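Local coordinates for prophage pi2 protein 01, integrase (Lactococcus lactis, PDB 3LYS), which probably binds DNA as a phage-type integrase in DNA recombination, the crystallised piece being its helical N-terminal core-binding domain rather than the whole enzyme, at residues A[9-14]-A[84-89]; A[36-41]-A[61-66]. The protein carries 1 engineered substitution. All coordinates share one frame; numbering follows the deposited sequence.

Contact 1 (A[9-14]-A[84-89]). Engineered in segment 84-89: Cys85 (natural residue Pro).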
ATOM      1  N   SER A   9       1.246  -7.087   3.298  1.00 41.70           N
ATOM      2  CA  SER A   9      -0.094  -7.517   2.887  1.00 44.32           C
ATOM      3  C   SER A   9      -0.986  -7.771   4.087  1.00 43.21           C
ATOM      4  O   SER A   9      -2.067  -7.191   4.204  1.00 44.48           O
ATOM      5  CB  SER A   9      -0.015  -8.783   2.014  1.00 47.63           C
ATOM      6  OG  SER A   9       0.827  -9.787   2.586  1.00 52.54           O
ATOM      7  N   GLU A  10      -0.510  -8.625   4.987  1.00 42.11           N
ATOM      8  CA  GLU A  10      -1.248  -8.982   6.190  1.00 38.45           C
ATOM      9  C   GLU A  10      -1.698  -7.763   6.981  1.00 32.05           C
ATOM     10  O   GLU A  10      -2.862  -7.639   7.355  1.00 27.45           O
ATOM     11  CB  GLU A  10      -0.380  -9.870   7.063  1.00 41.06           C
ATOM     12  CG  GLU A  10      -1.156 -10.556   8.138  1.00 53.08           C
ATOM     13  CD  GLU A  10      -0.307 -11.534   8.899  1.00 62.39           C
ATOM     14  OE1 GLU A  10       0.259 -12.461   8.270  1.00 66.51           O
ATOM     15  OE2 GLU A  10      -0.203 -11.378  10.136  1.00 69.88           O
ATOM     16  N   TYR A  11      -0.753  -6.873   7.238  1.00 28.14           N
ATOM     17  CA  TYR A  11      -1.033  -5.659   7.964  1.00 26.02           C
ATOM     18  C   TYR A  11      -2.088  -4.818   7.264  1.00 28.88           C
ATOM     19  O   TYR A  11      -3.022  -4.350   7.897  1.00 30.08           O
ATOM     20  CB  TYR A  11       0.241  -4.839   8.138  1.00 22.84           C
ATOM     21  CG  TYR A  11      -0.018  -3.408   8.535  1.00 28.16           C
ATOM     22  CD1 TYR A  11      -0.079  -2.404   7.568  1.00 28.26           C
ATOM     23  CD2 TYR A  11      -0.278  -3.065   9.863  1.00 26.05           C
ATOM     24  CE1 TYR A  11      -0.399  -1.095   7.903  1.00 27.78           C
ATOM     25  CE2 TYR A  11      -0.604  -1.760  10.214  1.00 26.41           C
ATOM     26  CZ  TYR A  11      -0.663  -0.783   9.229  1.00 32.41           C
ATOM     27  OH  TYR A  11      -1.002   0.501   9.573  1.00 37.97           O
ATOM     28  N   PHE A  12      -1.953  -4.617   5.959  1.00 29.66           N
ATOM     29  CA  PHE A  12      -2.931  -3.807   5.244  1.00 26.81           C
ATOM     30  C   PHE A  12      -4.350  -4.265   5.551  1.00 24.89           C
ATOM     31  O   PHE A  12      -5.214  -3.450   5.854  1.00 23.40           O
ATOM     32  CB  PHE A  12      -2.665  -3.847   3.732  1.00 26.19           C
ATOM     33  CG  PHE A  12      -3.492  -2.865   2.942  1.00 27.67           C
ATOM     34  CD1 PHE A  12      -4.705  -3.241   2.386  1.00 24.27           C
ATOM     35  CD2 PHE A  12      -3.056  -1.556   2.758  1.00 26.03           C
ATOM     36  CE1 PHE A  12      -5.469  -2.331   1.655  1.00 28.26           C
ATOM     37  CE2 PHE A  12      -3.815  -0.639   2.029  1.00 26.35           C
ATOM     38  CZ  PHE A  12      -5.021  -1.029   1.478  1.00 25.83           C
ATOM     39  N   LYS A  13      -4.588  -5.569   5.478  1.00 30.97           N
ATOM     40  CA  LYS A  13      -5.917  -6.111   5.760  1.00 34.32           C
ATOM     41  C   LYS A  13      -6.291  -5.733   7.186  1.00 36.29           C
ATOM     42  O   LYS A  13      -7.354  -5.171   7.422  1.00 38.64           O
ATOM     43  CB  LYS A  13      -5.913  -7.632   5.602  1.00 35.48           C
ATOM     44  CG  LYS A  13      -7.254  -8.304   5.852  1.00 41.07           C
ATOM     45  CD  LYS A  13      -7.194  -9.803   5.520  1.00 39.97           C
ATOM     46  CE  LYS A  13      -8.566 -10.467   5.634  1.00 42.98           C
ATOM     47  NZ  LYS A  13      -9.122 -10.455   7.021  1.00 42.75           N
ATOM     48  N   ASP A  14      -5.399  -6.042   8.125  1.00 34.85           N
ATOM     49  CA  ASP A  14      -5.585  -5.738   9.547  1.00 36.75           C
ATOM     50  C   ASP A  14      -6.050  -4.281   9.684  1.00 35.31           C
ATOM     51  O   ASP A  14      -7.075  -3.997  10.302  1.00 33.33           O
ATOM     52  CB  ASP A  14      -4.240  -5.961  10.269  1.00 41.21           C
ATOM     53  CG  ASP A  14      -4.358  -5.982  11.788  1.00 44.37           C
ATOM     54  OD1 ASP A  14      -4.968  -5.047  12.347  1.00 48.97           O
ATOM     55  OD2 ASP A  14      -3.817  -6.925  12.420  1.00 43.68           O
ATOM     56  N   GLN A  84       0.745   5.573   7.070  1.00 39.08           N
ATOM     57  CA  GLN A  84       0.631   6.750   7.922  1.00 38.91           C
ATOM     58  C   GLN A  84       0.383   6.405   9.386  1.00 36.63           C
ATOM     59  O   GLN A  84       1.174   6.764  10.253  1.00 33.52           O
ATOM     60  CB  GLN A  84      -0.503   7.646   7.440  1.00 42.85           C
ATOM     61  CG  GLN A  84      -0.343   8.122   6.027  1.00 52.19           C
ATOM     62  CD  GLN A  84       0.991   8.806   5.798  1.00 57.65           C
ATOM     63  OE1 GLN A  84       2.033   8.145   5.699  1.00 62.28           O
ATOM     64  NE2 GLN A  84       0.971  10.138   5.714  1.00 54.94           N
ATOM     65  N   CYS A  85      -0.721   5.719   9.661  1.00 34.82           N
ATOM     66  CA  CYS A  85      -1.040   5.355  11.028  1.00 37.69           C
ATOM     67  C   CYS A  85       0.144   4.585  11.592  1.00 37.50           C
ATOM     68  O   CYS A  85       0.475   4.698  12.769  1.00 42.09           O
ATOM     69  CB  CYS A  85      -2.329   4.505  11.098  1.00 34.40           C
ATOM     70  SG  CYS A  85      -3.294   4.679  12.670  1.00 42.83           S
ATOM     71  N   LEU A  86       0.815   3.821  10.748  1.00 35.89           N
ATOM     72  CA  LEU A  86       1.954   3.053  11.227  1.00 38.84           C
ATOM     73  C   LEU A  86       3.052   3.996  11.705  1.00 40.07           C
ATOM     74  O   LEU A  86       3.767   3.706  12.664  1.00 40.31           O
ATOM     75  CB  LEU A  86       2.468   2.142  10.118  1.00 38.27           C
ATOM     76  CG  LEU A  86       3.023   0.787  10.558  1.00 38.32           C
ATOM     77  CD1 LEU A  86       2.082   0.068  11.519  1.00 35.35           C
ATOM     78  CD2 LEU A  86       3.225  -0.030   9.307  1.00 39.86           C
ATOM     79  N   ILE A  87       3.173   5.138  11.042  1.00 42.42           N
ATOM     80  CA  ILE A  87       4.172   6.125  11.424  1.00 46.06           C
ATOM     81  C   ILE A  87       3.705   6.861  12.679  1.00 48.69           C
ATOM     82  O   ILE A  87       4.416   6.920  13.689  1.00 50.27           O
ATOM     83  CB  ILE A  87       4.376   7.167  10.305  1.00 49.65           C
ATOM     84  CG1 ILE A  87       4.977   6.500   9.056  1.00 49.93           C
ATOM     85  CG2 ILE A  87       5.259   8.307  10.810  1.00 51.25           C
ATOM     86  CD1 ILE A  87       6.385   5.944   9.246  1.00 45.76           C
ATOM     87  N   GLU A  88       2.502   7.427  12.593  1.00 48.87           N
ATOM     88  CA  GLU A  88       1.887   8.168  13.690  1.00 46.55           C
ATOM     89  C   GLU A  88       1.999   7.395  15.011  1.00 43.19           C
ATOM     90  O   GLU A  88       2.330   7.957  16.056  1.00 39.48           O
ATOM     91  CB  GLU A  88       0.417   8.436  13.346  1.00 51.53           C
ATOM     92  CG  GLU A  88      -0.011   9.872  13.587  1.00 59.72           C
ATOM     93  CD  GLU A  88      -0.222  10.181  15.066  1.00 64.72           C
ATOM     94  OE1 GLU A  88      -0.264  11.375  15.431  1.00 66.75           O
ATOM     95  OE2 GLU A  88      -0.354   9.226  15.862  1.00 66.87           O
ATOM     96  N   GLU A  89       1.741   6.095  14.932  1.00 39.27           N
ATOM     97  CA  GLU A  89       1.797   5.209  16.078  1.00 37.02           C
ATOM     98  C   GLU A  89       3.218   5.006  16.558  1.00 36.28           C
ATOM     99  O   GLU A  89       3.442   4.487  17.651  1.00 39.41           O
ATOM    100  CB  GLU A  89       1.185   3.855  15.719  1.00 37.79           C
ATOM    101  CG  GLU A  89      -0.316   3.925  15.461  1.00 38.33           C
ATOM    102  CD  GLU A  89      -0.905   2.602  15.041  1.00 39.39           C
ATOM    103  OE1 GLU A  89      -0.424   1.539  15.528  1.00 38.60           O
ATOM    104  OE2 GLU A  89      -1.870   2.631  14.242  1.00 38.16           O
TER
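Tyr11 and Leu86 mark the nearest approach of two helical backbones, helix 8-19 and the C-terminal part of helix 69-88, with Tyr11 CA and Leu86 CA 9.8 Å apart. That gap is wide enough for a large side chain, and both residues send their CB toward the partner segment, so that ring and branched chain meet from opposite directions. With CG anti to the backbone N (chi1 164°), the Tyr11 ring reaches out from its helix to the leucine. Leu86 answers with both of its methyls. CD2 lies over one face of the ring, 4.1 Å from the centroid and displaced toward the rim, in a CH-pi contact; CD1 rests against the hydroxyl end, where Leu86 CD1 to Tyr11 CE2 is 3.5 Å. A forked aliphatic chain suits this place because it can touch the ring at two points. Tyrosine suits the other side: its ring is buried, with Leu86 on one face, while its OH is satisfied by a hydrogen bond to the carbonyl of Ser82, one turn before Leu86. Cys85, an engineered residue, only grazes the hydroxyl and also touches Trp15 and Tyr19 further along helix 8-19. Such packing is consistent with the all-helical core-binding domain of phage-type integrases, here joining its first helix to its fourth.

Contact 2 (A[36-41]-A[61-66])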
ATOM      1  N   LEU A  36      -5.564  -4.631  -1.467  1.00 32.87           N
ATOM      2  CA  LEU A  36      -5.089  -5.708  -0.622  1.00 34.54           C
ATOM      3  C   LEU A  36      -4.631  -6.844  -1.519  1.00 37.14           C
ATOM      4  O   LEU A  36      -3.513  -7.329  -1.407  1.00 37.11           O
ATOM      5  CB  LEU A  36      -6.206  -6.205   0.293  1.00 34.43           C
ATOM      6  CG  LEU A  36      -5.994  -7.600   0.898  1.00 35.02           C
ATOM      7  CD1 LEU A  36      -4.769  -7.603   1.790  1.00 29.28           C
ATOM      8  CD2 LEU A  36      -7.226  -8.009   1.678  1.00 36.41           C
ATOM      9  N   LYS A  37      -5.519  -7.272  -2.407  1.00 38.70           N
ATOM     10  CA  LYS A  37      -5.236  -8.348  -3.355  1.00 40.19           C
ATOM     11  C   LYS A  37      -3.930  -8.053  -4.080  1.00 37.56           C
ATOM     12  O   LYS A  37      -3.002  -8.862  -4.073  1.00 32.50           O
ATOM     13  CB  LYS A  37      -6.393  -8.449  -4.359  1.00 50.90           C
ATOM     14  CG  LYS A  37      -6.341  -9.616  -5.341  1.00 60.14           C
ATOM     15  CD  LYS A  37      -7.638  -9.708  -6.171  1.00 64.53           C
ATOM     16  CE  LYS A  37      -7.596 -10.882  -7.150  1.00 64.26           C
ATOM     17  NZ  LYS A  37      -8.888 -11.103  -7.853  1.00 62.68           N
ATOM     18  N   TYR A  38      -3.875  -6.886  -4.712  1.00 36.41           N
ATOM     19  CA  TYR A  38      -2.679  -6.457  -5.428  1.00 35.87           C
ATOM     20  C   TYR A  38      -1.462  -6.650  -4.545  1.00 34.20           C
ATOM     21  O   TYR A  38      -0.476  -7.261  -4.943  1.00 34.14           O
ATOM     22  CB  TYR A  38      -2.791  -4.978  -5.803  1.00 32.41           C
ATOM     23  CG  TYR A  38      -3.668  -4.696  -6.996  1.00 29.25           C
ATOM     24  CD1 TYR A  38      -4.327  -3.489  -7.113  1.00 29.17           C
ATOM     25  CD2 TYR A  38      -3.797  -5.613  -8.038  1.00 32.34           C
ATOM     26  CE1 TYR A  38      -5.082  -3.187  -8.232  1.00 25.36           C
ATOM     27  CE2 TYR A  38      -4.556  -5.315  -9.171  1.00 28.55           C
ATOM     28  CZ  TYR A  38      -5.193  -4.084  -9.249  1.00 26.25           C
ATOM     29  OH  TYR A  38      -5.915  -3.720 -10.361  1.00 31.10           O
ATOM     30  N   LEU A  39      -1.550  -6.121  -3.335  1.00 32.28           N
ATOM     31  CA  LEU A  39      -0.461  -6.234  -2.390  1.00 31.28           C
ATOM     32  C   LEU A  39      -0.005  -7.685  -2.230  1.00 30.15           C
ATOM     33  O   LEU A  39       1.185  -7.963  -2.233  1.00 33.01           O
ATOM     34  CB  LEU A  39      -0.890  -5.654  -1.045  1.00 28.40           C
ATOM     35  CG  LEU A  39       0.126  -4.806  -0.289  1.00 26.69           C
ATOM     36  CD1 LEU A  39       0.692  -3.724  -1.176  1.00 27.87           C
ATOM     37  CD2 LEU A  39      -0.548  -4.194   0.918  1.00 34.05           C
ATOM     38  N   LYS A  40      -0.942  -8.617  -2.114  1.00 31.75           N
ATOM     39  CA  LYS A  40      -0.571 -10.013  -1.936  1.00 34.62           C
ATOM     40  C   LYS A  40       0.219 -10.556  -3.112  1.00 35.45           C
ATOM     41  O   LYS A  40       1.086 -11.419  -2.958  1.00 36.01           O
ATOM     42  CB  LYS A  40      -1.818 -10.873  -1.697  1.00 31.91           C
ATOM     43  CG  LYS A  40      -2.552 -10.582  -0.404  1.00 25.00           C
ATOM     44  CD  LYS A  40      -3.658 -11.590  -0.191  1.00 23.85           C
ATOM     45  CE  LYS A  40      -4.399 -11.337   1.112  1.00 36.24           C
ATOM     46  NZ  LYS A  40      -5.531 -12.292   1.306  1.00 41.39           N
ATOM     47  N   THR A  41      -0.089 -10.034  -4.291  1.00 39.87           N
ATOM     48  CA  THR A  41       0.568 -10.448  -5.535  1.00 42.01           C
ATOM     49  C   THR A  41       1.967  -9.827  -5.665  1.00 43.42           C
ATOM     50  O   THR A  41       2.976 -10.497  -5.459  1.00 45.32           O
ATOM     51  CB  THR A  41      -0.274 -10.019  -6.757  1.00 42.30           C
ATOM     52  OG1 THR A  41      -1.605 -10.532  -6.622  1.00 42.07           O
ATOM     53  CG2 THR A  41       0.335 -10.550  -8.026  1.00 38.83           C
ATOM     54  N   ASN A  61       6.746   0.324  -9.891  1.00 27.95           N
ATOM     55  CA  ASN A  61       7.054   0.316 -11.322  1.00 31.44           C
ATOM     56  C   ASN A  61       6.525  -0.959 -11.970  1.00 31.54           C
ATOM     57  O   ASN A  61       5.766  -0.896 -12.935  1.00 33.21           O
ATOM     58  CB  ASN A  61       8.566   0.432 -11.564  1.00 34.57           C
ATOM     59  CG  ASN A  61       9.098   1.839 -11.305  1.00 37.38           C
ATOM     60  OD1 ASN A  61       8.709   2.814 -11.958  1.00 40.79           O
ATOM     61  ND2 ASN A  61       9.997   1.945 -10.346  1.00 38.82           N
ATOM     62  N   LYS A  62       6.914  -2.110 -11.432  1.00 30.54           N
ATOM     63  CA  LYS A  62       6.468  -3.390 -11.970  1.00 29.09           C
ATOM     64  C   LYS A  62       4.951  -3.352 -12.180  1.00 27.70           C
ATOM     65  O   LYS A  62       4.434  -3.838 -13.180  1.00 25.89           O
ATOM     66  CB  LYS A  62       6.871  -4.520 -11.002  1.00 29.55           C
ATOM     67  CG  LYS A  62       6.445  -5.949 -11.378  1.00 30.23           C
ATOM     68  CD  LYS A  62       6.975  -6.378 -12.741  1.00 33.43           C
ATOM     69  CE  LYS A  62       8.497  -6.254 -12.839  1.00 36.03           C
ATOM     70  NZ  LYS A  62       9.009  -6.514 -14.222  1.00 31.50           N
ATOM     71  N   PHE A  63       4.244  -2.741 -11.242  1.00 29.50           N
ATOM     72  CA  PHE A  63       2.795  -2.648 -11.318  1.00 31.47           C
ATOM     73  C   PHE A  63       2.338  -1.766 -12.480  1.00 31.62           C
ATOM     74  O   PHE A  63       1.379  -2.086 -13.185  1.00 27.88           O
ATOM     75  CB  PHE A  63       2.270  -2.103  -9.982  1.00 30.12           C
ATOM     76  CG  PHE A  63       0.770  -2.007  -9.896  1.00 33.46           C
ATOM     77  CD1 PHE A  63       0.084  -0.920 -10.457  1.00 32.45           C
ATOM     78  CD2 PHE A  63       0.039  -3.002  -9.258  1.00 28.26           C
ATOM     79  CE1 PHE A  63      -1.309  -0.831 -10.380  1.00 28.51           C
ATOM     80  CE2 PHE A  63      -1.347  -2.915  -9.180  1.00 28.51           C
ATOM     81  CZ  PHE A  63      -2.023  -1.825  -9.746  1.00 25.68           C
ATOM     82  N   ALA A  64       3.040  -0.659 -12.683  1.00 32.92           N
ATOM     83  CA  ALA A  64       2.679   0.278 -13.735  1.00 39.35           C
ATOM     84  C   ALA A  64       2.785  -0.280 -15.150  1.00 41.74           C
ATOM     85  O   ALA A  64       2.133   0.223 -16.068  1.00 45.04           O
ATOM     86  CB  ALA A  64       3.516   1.531 -13.616  1.00 36.80           C
ATOM     87  N   GLU A  65       3.595  -1.315 -15.338  1.00 38.43           N
ATOM     88  CA  GLU A  65       3.745  -1.867 -16.668  1.00 36.41           C
ATOM     89  C   GLU A  65       2.645  -2.852 -17.052  1.00 37.89           C
ATOM     90  O   GLU A  65       2.808  -3.633 -17.983  1.00 39.00           O
ATOM     91  CB  GLU A  65       5.127  -2.507 -16.821  1.00 34.37           C
ATOM     92  CG  GLU A  65       5.479  -3.504 -15.745  1.00 34.33           C
ATOM     93  CD  GLU A  65       6.891  -4.073 -15.885  1.00 33.35           C
ATOM     94  OE1 GLU A  65       7.867  -3.311 -15.754  1.00 26.18           O
ATOM     95  OE2 GLU A  65       7.019  -5.289 -16.132  1.00 35.19           O
ATOM     96  N   THR A  66       1.518  -2.805 -16.345  1.00 37.12           N
ATOM     97  CA  THR A  66       0.381  -3.681 -16.638  1.00 37.33           C
ATOM     98  C   THR A  66      -0.903  -3.056 -16.117  1.00 37.04           C
ATOM     99  O   THR A  66      -1.951  -3.696 -16.098  1.00 35.23           O
ATOM    100  CB  THR A  66       0.530  -5.094 -15.983  1.00 38.35           C
ATOM    101  OG1 THR A  66       1.180  -4.978 -14.706  1.00 43.95           O
ATOM    102  CG2 THR A  66       1.316  -6.033 -16.885  1.00 34.55           C
TER
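Tyr38 and Phe63 meet as a T-shaped pair, the edge of the phenylalanine directed at the face of the tyrosine. The ring planes stand at 83° and the centroids are 4.8 Å apart. Phe63 CE2 sits over the centre of the Tyr38 ring, 3.7 Å from Tyr38 CG, while Phe63 CZ leans toward Tyr38 CE1, also at 3.7 Å. The electron-poor C-H rim of one ring is thereby placed on the electron-rich face of the other, which explains why two aromatic residues suit this spot. Phe63, with CG anti to the backbone N (chi1 -178°), is carried across to Tyr38, whose CG is anti to its carbonyl carbon (chi1 -78°), and the two side chains cross at about a right angle. Phe63 is buried; Tyr38 has a partly exposed place, consistent with a ring that bears a hydroxyl. Through this pair helix 26-42 is joined to the end of helix 53-64, the second and third helices of the SAM-like N-terminal domain of phage integrases. Further out, the aromatic cluster grows: His67 stacks on Phe63 and meets Tyr38 edge-to-face, and Phe75 of helix 69-88 touches both rings. Phe63 stands at the last turn of its helix, and Glu65 is the first residue to leave helical geometry. Where the chain turns away, Thr66 N still bonds to Phe63 O at 3.2 Å, tying the outgoing loop to the residue that carries the ring. In the same turn Lys62 NZ forms a salt bridge with Glu65 OE2 at 3.0 Å, coming from above the carboxylate plane; long charged chains suit this exposed surface.

In the fold
The segments of the two contacts come from four different helices: contact 1 ties the first to the last, contact 2 the second to the third. They lie on opposite sides of the chain's centre, about 18 Å apart, centre to centre. Contact 1 is a buried aliphatic-on-aromatic contact with its one hydroxyl satisfied by a backbone carbonyl; contact 2 is partly buried and purely aromatic across the interface, with a salt bridge, Lys62 to Glu65, within segment 61-66 at the exposed helix end, away from the ring pair. Segments 9-14 and 36-41 also touch directly, Phe12 CB packing 3.5 Å from Leu39 CD2. Helix 69-88, a partner in contact 1, also reaches the surroundings of contact 2.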